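Geranyltranstransferase (Roseobacter denitrificans, PDB 4LLS) probably condenses isopentenyl diphosphate with allylic diphosphates such as farnesyl diphosphate, building prenyl chains for carotenoid and other isoprenoid synthesis with the help of divalent metal ions. Local coordinates at residues K41-F46 / Q136-E141. Residues are numbered along the deposited sequence; the frame is centred on the assembly and turned at random.
Sequences KVLAAF and QTLAFE
L138 pushes its forked end among V42, L43 and F46, and the distances show how its two methyls divide the work. CD1 of L138 serves two partners, lying 3.8 Å from CG1 of V42 and 4.0 Å from CZ of F46; CD2 of L138 turns to the other leucine, 4.1 Å from CD2 of L43. The V42 and L138 side chains run past each other in opposite senses, each with a gamma carbon anti to its own backbone N (CG of L138, chi1 -178°; CG1 of V42, chi1 168°). L43 and F46 instead meet L138 at a slant. With the CA atoms of V42 and L138 9.3 Å apart and 142 Å² buried in all, this is modest, mainly apolar packing. In the all-helical fold of the polyprenyl synthases it joins the C-terminal part of helix 22-43 to helix 125-144. A type I turn runs from L43 to F46, closed by a 3.0 Å hydrogen bond from F46 N to L43 O, and the CB of F46 points from it toward 136-141. At the edge of the F46 ring, near its plane, OE1 of E141 stands 4.4 Å from CZ of F46, while OE2 of E141 forms a salt bridge with R164 of the second subunit. L43 also packs on M55, A56 and T59 of helix 50-59, and F46 touches A168 of the second subunit, so one flank of the contact belongs to the dimer interface.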
loop_
_atom_site.group_PDB
_atom_site.type_symbol
_atom_site.label_atom_id
_atom_site.label_comp_id
_atom_site.label_asym_id
_atom_site.label_seq_id
_atom_site.Cartn_x
_atom_site.Cartn_y
_atom_site.Cartn_z
ATOM N N LYS A 41 10.687 -4.862 -16.229
ATOM C CA LYS A 41 12.056 -4.648 -15.731
ATOM C C LYS A 41 12.098 -4.630 -14.205
ATOM O O LYS A 41 12.938 -5.273 -13.577
ATOM C CB LYS A 41 12.620 -3.354 -16.279
ATOM C CG LYS A 41 12.926 -3.372 -17.772
ATOM C CD LYS A 41 13.399 -1.992 -18.208
ATOM C CE LYS A 41 13.242 -1.738 -19.702
ATOM N NZ LYS A 41 13.510 -0.303 -20.014
ATOM N N VAL A 42 11.129 -3.958 -13.587
ATOM C CA VAL A 42 11.122 -3.849 -12.139
ATOM C C VAL A 42 10.805 -5.184 -11.454
ATOM O O VAL A 42 11.486 -5.569 -10.501
ATOM C CB VAL A 42 10.099 -2.765 -11.716
ATOM C CG1 VAL A 42 9.852 -2.815 -10.214
ATOM C CG2 VAL A 42 10.571 -1.404 -12.146
ATOM N N LEU A 43 9.873 -5.951 -11.993
ATOM C CA LEU A 43 9.436 -7.214 -11.421
ATOM C C LEU A 43 10.457 -8.341 -11.681
ATOM O O LEU A 43 10.505 -9.323 -10.955
ATOM C CB LEU A 43 8.034 -7.591 -11.913
ATOM C CG LEU A 43 6.889 -6.690 -11.435
ATOM C CD1 LEU A 43 5.563 -7.134 -12.022
ATOM C CD2 LEU A 43 6.828 -6.705 -9.917
ATOM N N ALA A 44 11.305 -8.134 -12.683
ATOM C CA ALA A 44 12.363 -9.117 -12.978
ATOM C C ALA A 44 13.304 -9.323 -11.810
ATOM O O ALA A 44 13.949 -10.372 -11.751
ATOM C CB ALA A 44 13.155 -8.678 -14.194
ATOM N N ALA A 45 13.439 -8.302 -10.963
ATOM C CA ALA A 45 14.331 -8.345 -9.794
ATOM C C ALA A 45 13.755 -9.151 -8.635
ATOM O O ALA A 45 14.487 -9.454 -7.682
ATOM C CB ALA A 45 14.648 -6.929 -9.346
ATOM N N PHE A 46 12.475 -9.522 -8.714
ATOM C CA PHE A 46 11.786 -10.214 -7.623
ATOM C C PHE A 46 11.799 -11.741 -7.846
ATOM O O PHE A 46 11.930 -12.235 -8.991
ATOM C CB PHE A 46 10.341 -9.744 -7.527
ATOM C CG PHE A 46 10.158 -8.323 -7.050
ATOM C CD1 PHE A 46 10.792 -7.260 -7.632
ATOM C CD2 PHE A 46 9.294 -8.061 -6.009
ATOM C CE1 PHE A 46 10.554 -5.951 -7.210
ATOM C CE2 PHE A 46 9.045 -6.765 -5.591
ATOM C CZ PHE A 46 9.636 -5.702 -6.232
ATOM N N GLN A 136 0.530 -2.119 -3.917
ATOM C CA GLN A 136 0.475 -0.833 -3.267
ATOM C C GLN A 136 1.894 -0.416 -2.860
ATOM O O GLN A 136 2.340 0.726 -3.087
ATOM C CB GLN A 136 -0.499 -0.774 -2.104
ATOM C CG GLN A 136 -0.414 0.621 -1.434
ATOM C CD GLN A 136 -1.310 0.954 -0.268
ATOM O OE1 GLN A 136 -1.202 2.055 0.258
ATOM N NE2 GLN A 136 -2.157 0.058 0.151
ATOM N N THR A 137 2.642 -1.332 -2.249
ATOM C CA THR A 137 3.967 -1.017 -1.783
ATOM C C THR A 137 4.871 -0.620 -2.963
ATOM O O THR A 137 5.641 0.352 -2.900
ATOM C CB THR A 137 4.611 -2.186 -1.034
ATOM O OG1 THR A 137 3.636 -2.786 -0.174
ATOM C CG2 THR A 137 5.797 -1.685 -0.254
ATOM N N LEU A 138 4.699 -1.346 -4.061
ATOM C CA LEU A 138 5.523 -1.133 -5.241
ATOM C C LEU A 138 5.251 0.288 -5.805
ATOM O O LEU A 138 6.159 0.986 -6.250
ATOM C CB LEU A 138 5.211 -2.184 -6.298
ATOM C CG LEU A 138 6.073 -2.067 -7.546
ATOM C CD1 LEU A 138 7.525 -2.409 -7.204
ATOM C CD2 LEU A 138 5.551 -3.008 -8.628
ATOM N N ALA A 139 4.001 0.769 -5.761
ATOM C CA ALA A 139 3.701 2.120 -6.210
ATOM C C ALA A 139 4.568 3.140 -5.487
ATOM O O ALA A 139 5.118 4.072 -6.090
ATOM C CB ALA A 139 2.222 2.418 -5.994
ATOM N N PHE A 140 4.674 3.003 -4.170
ATOM C CA PHE A 140 5.485 3.917 -3.401
ATOM C C PHE A 140 6.985 3.751 -3.636
ATOM O O PHE A 140 7.698 4.749 -3.673
ATOM C CB PHE A 140 5.126 3.810 -1.920
ATOM C CG PHE A 140 3.785 4.422 -1.606
ATOM C CD1 PHE A 140 2.667 3.639 -1.393
ATOM C CD2 PHE A 140 3.646 5.789 -1.528
ATOM C CE1 PHE A 140 1.438 4.206 -1.216
ATOM C CE2 PHE A 140 2.420 6.352 -1.342
ATOM C CZ PHE A 140 1.312 5.567 -1.186
ATOM N N GLU A 141 7.447 2.537 -3.905
ATOM C CA GLU A 141 8.836 2.313 -4.295
ATOM C C GLU A 141 9.140 3.031 -5.592
ATOM O O GLU A 141 10.155 3.717 -5.711
ATOM C CB GLU A 141 9.128 0.834 -4.415
ATOM C CG GLU A 141 10.561 0.556 -4.837
ATOM C CD GLU A 141 10.985 -0.906 -4.748
ATOM O OE1 GLU A 141 10.167 -1.758 -4.389
ATOM O OE2 GLU A 141 12.143 -1.238 -5.146
#